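PDB 3VWA: cytoplasmic export protein 1 from Saccharomyces cerevisiae, which takes part in nuclear tRNA export, binding tRNA and probably collecting it from export receptors at the nuclear pore complex for delivery to the translation machinery. Local coordinates for residues Gln473-Leu481 with Asp510-Arg518. Numbering follows the deposited sequence.
Sequences QVKPRLAAL and DKSPIVRGR
Helix 474-481 and helix 513-518 run nearly parallel, their axes inclined by 7° and 10.1 Å apart at closest approach, with Val474 facing Ser512, Leu478 facing Val515 and Leu481 facing Arg518. Val515 is the knob of this interface, set in a hole formed by Val474, Arg477, Leu478 and Leu481; its compact, branched side chain fits by splitting in two, CG1 meeting Leu481 CD1 and CG2 lying 3.8 Å from Leu478 CD2. Leu478 CD2 also presses on Ile514 CG1 at a tight 3.4 Å, the side chains crossing at about a right angle. Such parallel packing of helices from successive layers, as in HEAT-repeat solenoids, joins helix 513-536, mostly within the second HEAT repeat (494-530), to helix 474-487, with helix 493-504 between them in the chain. Beside the apolar contacts, the Arg477 chain, bent at chi2 and chi3 (-67°), brings its guanidinium to the Asp510 carboxylate. Arg477 NH2 meets the syn lone pair of Asp510 OD1 at 2.6 Å, while Arg477 NE makes a weak bond to Asp510 OD2 (2.8 Å), the two planes twisted by 37°. Asp510 OD1 also accepts from Ser512 N at 2.9 Å, on the anti side and tilted out of the carboxylate plane, an Asx turn that suits aspartate ahead of the helix; Ser512, the N-cap, accepts a weak capping bond at OG from Val515 N. With alanine in place of Asp510, the buried Arg477 is likely to lose its countercharge here, and the turn its side-chain acceptor. Toward the C-terminal ends of the segments, Arg518 NH1 donates to a water that in turn donates to Leu478 O, bridging the helices.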
# COMPACT_ATOMS: atom_id res chain seq x y z
N GLN A 473 -36.51 -6.56 27.75
CA GLN A 473 -36.76 -5.68 26.62
C GLN A 473 -37.23 -6.44 25.40
O GLN A 473 -36.89 -7.61 25.24
CB GLN A 473 -35.52 -4.87 26.35
CG GLN A 473 -35.01 -4.22 27.62
CD GLN A 473 -35.94 -3.14 28.10
OE1 GLN A 473 -36.38 -2.32 27.30
NE2 GLN A 473 -36.24 -3.13 29.41
N VAL A 474 -38.02 -5.77 24.55
CA VAL A 474 -38.62 -6.37 23.36
C VAL A 474 -37.59 -6.66 22.27
O VAL A 474 -37.71 -7.65 21.54
CB VAL A 474 -39.80 -5.51 22.83
CG1 VAL A 474 -40.27 -5.92 21.42
CG2 VAL A 474 -40.98 -5.61 23.77
N LYS A 475 -36.55 -5.85 22.16
CA LYS A 475 -35.67 -5.97 21.01
C LYS A 475 -34.94 -7.34 20.92
O LYS A 475 -34.87 -7.89 19.83
CB LYS A 475 -34.69 -4.80 20.91
CG LYS A 475 -34.03 -4.67 19.52
CD LYS A 475 -33.18 -3.39 19.38
CE LYS A 475 -32.71 -3.19 17.94
NZ LYS A 475 -32.02 -1.89 17.71
N PRO A 476 -34.40 -7.87 22.03
CA PRO A 476 -33.70 -9.16 22.02
C PRO A 476 -34.62 -10.37 21.82
O PRO A 476 -34.20 -11.39 21.28
CB PRO A 476 -33.02 -9.21 23.39
CG PRO A 476 -32.91 -7.72 23.80
CD PRO A 476 -34.22 -7.16 23.32
N ARG A 477 -35.89 -10.21 22.19
CA ARG A 477 -36.91 -11.23 21.92
C ARG A 477 -37.14 -11.31 20.42
O ARG A 477 -37.08 -12.40 19.82
CB ARG A 477 -38.19 -10.93 22.72
CG ARG A 477 -37.87 -10.52 24.16
CD ARG A 477 -38.90 -11.01 25.15
NE ARG A 477 -40.18 -10.37 24.95
CZ ARG A 477 -40.55 -9.24 25.54
NH1 ARG A 477 -39.75 -8.63 26.40
NH2 ARG A 477 -41.73 -8.70 25.27
N LEU A 478 -37.34 -10.15 19.80
CA LEU A 478 -37.46 -10.07 18.34
C LEU A 478 -36.23 -10.61 17.62
O LEU A 478 -36.33 -11.10 16.51
CB LEU A 478 -37.66 -8.61 17.95
CG LEU A 478 -38.97 -7.95 18.41
CD1 LEU A 478 -38.91 -6.48 18.12
CD2 LEU A 478 -40.21 -8.56 17.78
N ALA A 479 -35.06 -10.46 18.22
CA ALA A 479 -33.85 -10.95 17.61
C ALA A 479 -33.80 -12.49 17.75
O ALA A 479 -33.21 -13.16 16.95
CB ALA A 479 -32.60 -10.33 18.28
N ALA A 480 -34.35 -13.04 18.81
CA ALA A 480 -34.42 -14.50 18.92
C ALA A 480 -35.31 -15.07 17.81
O ALA A 480 -34.91 -15.99 17.09
CB ALA A 480 -34.95 -14.91 20.28
N LEU A 481 -36.48 -14.49 17.64
CA LEU A 481 -37.42 -15.00 16.65
C LEU A 481 -36.78 -14.94 15.29
O LEU A 481 -37.03 -15.80 14.44
CB LEU A 481 -38.69 -14.19 16.65
CG LEU A 481 -39.48 -14.26 17.94
CD1 LEU A 481 -40.69 -13.32 17.84
CD2 LEU A 481 -39.92 -15.70 18.13
N ASP A 510 -46.35 -13.80 24.64
CA ASP A 510 -45.57 -12.67 25.07
C ASP A 510 -46.50 -11.46 25.27
O ASP A 510 -47.51 -11.35 24.58
CB ASP A 510 -44.60 -12.35 23.96
CG ASP A 510 -43.44 -11.48 24.40
OD1 ASP A 510 -43.54 -10.24 24.22
OD2 ASP A 510 -42.41 -12.04 24.87
N LYS A 511 -46.14 -10.57 26.19
CA LYS A 511 -46.90 -9.32 26.43
C LYS A 511 -46.84 -8.36 25.26
O LYS A 511 -47.69 -7.49 25.13
CB LYS A 511 -46.39 -8.58 27.66
CG LYS A 511 -46.40 -9.42 28.93
CD LYS A 511 -45.29 -9.02 29.90
CE LYS A 511 -44.83 -10.21 30.74
NZ LYS A 511 -43.68 -9.85 31.62
N SER A 512 -45.82 -8.49 24.41
CA SER A 512 -45.64 -7.54 23.32
C SER A 512 -46.45 -8.00 22.10
O SER A 512 -46.27 -9.11 21.62
CB SER A 512 -44.16 -7.43 22.99
OG SER A 512 -43.97 -6.89 21.70
N PRO A 513 -47.36 -7.15 21.59
CA PRO A 513 -48.15 -7.68 20.45
C PRO A 513 -47.27 -8.05 19.25
O PRO A 513 -47.57 -9.01 18.51
CB PRO A 513 -49.12 -6.54 20.08
CG PRO A 513 -48.70 -5.34 20.88
CD PRO A 513 -47.63 -5.72 21.87
N ILE A 514 -46.17 -7.33 19.08
CA ILE A 514 -45.35 -7.56 17.90
C ILE A 514 -44.61 -8.92 18.00
O ILE A 514 -44.44 -9.61 17.00
CB ILE A 514 -44.49 -6.34 17.43
CG1 ILE A 514 -43.00 -6.66 17.40
CG2 ILE A 514 -44.82 -5.01 18.12
CD1 ILE A 514 -42.34 -6.08 16.16
N VAL A 515 -44.25 -9.32 19.22
CA VAL A 515 -43.61 -10.63 19.41
C VAL A 515 -44.61 -11.72 19.20
O VAL A 515 -44.29 -12.73 18.54
CB VAL A 515 -42.99 -10.79 20.82
CG1 VAL A 515 -42.53 -12.23 21.05
CG2 VAL A 515 -41.85 -9.80 21.01
N ARG A 516 -45.79 -11.58 19.80
CA ARG A 516 -46.83 -12.60 19.63
C ARG A 516 -47.09 -12.79 18.18
O ARG A 516 -47.23 -13.91 17.73
CB ARG A 516 -48.15 -12.22 20.32
CG ARG A 516 -48.10 -12.21 21.84
CD ARG A 516 -49.45 -11.88 22.46
NE ARG A 516 -49.57 -10.45 22.82
CZ ARG A 516 -50.43 -9.63 22.24
NH1 ARG A 516 -51.20 -10.11 21.30
NH2 ARG A 516 -50.52 -8.36 22.58
N GLY A 517 -47.18 -11.68 17.42
CA GLY A 517 -47.52 -11.76 15.97
C GLY A 517 -46.40 -12.50 15.20
O GLY A 517 -46.65 -13.41 14.39
N ARG A 518 -45.15 -12.11 15.44
CA ARG A 518 -44.04 -12.81 14.76
C ARG A 518 -43.88 -14.23 15.23
O ARG A 518 -43.56 -15.08 14.44
CB ARG A 518 -42.71 -12.06 14.84
CG ARG A 518 -42.87 -10.60 14.39
CD ARG A 518 -41.56 -9.86 14.44
NE ARG A 518 -41.71 -8.57 13.78
CZ ARG A 518 -40.69 -7.81 13.43
NH1 ARG A 518 -39.46 -8.22 13.69
NH2 ARG A 518 -40.89 -6.64 12.84
O HOH W 1 -38.29 -10.65 14.81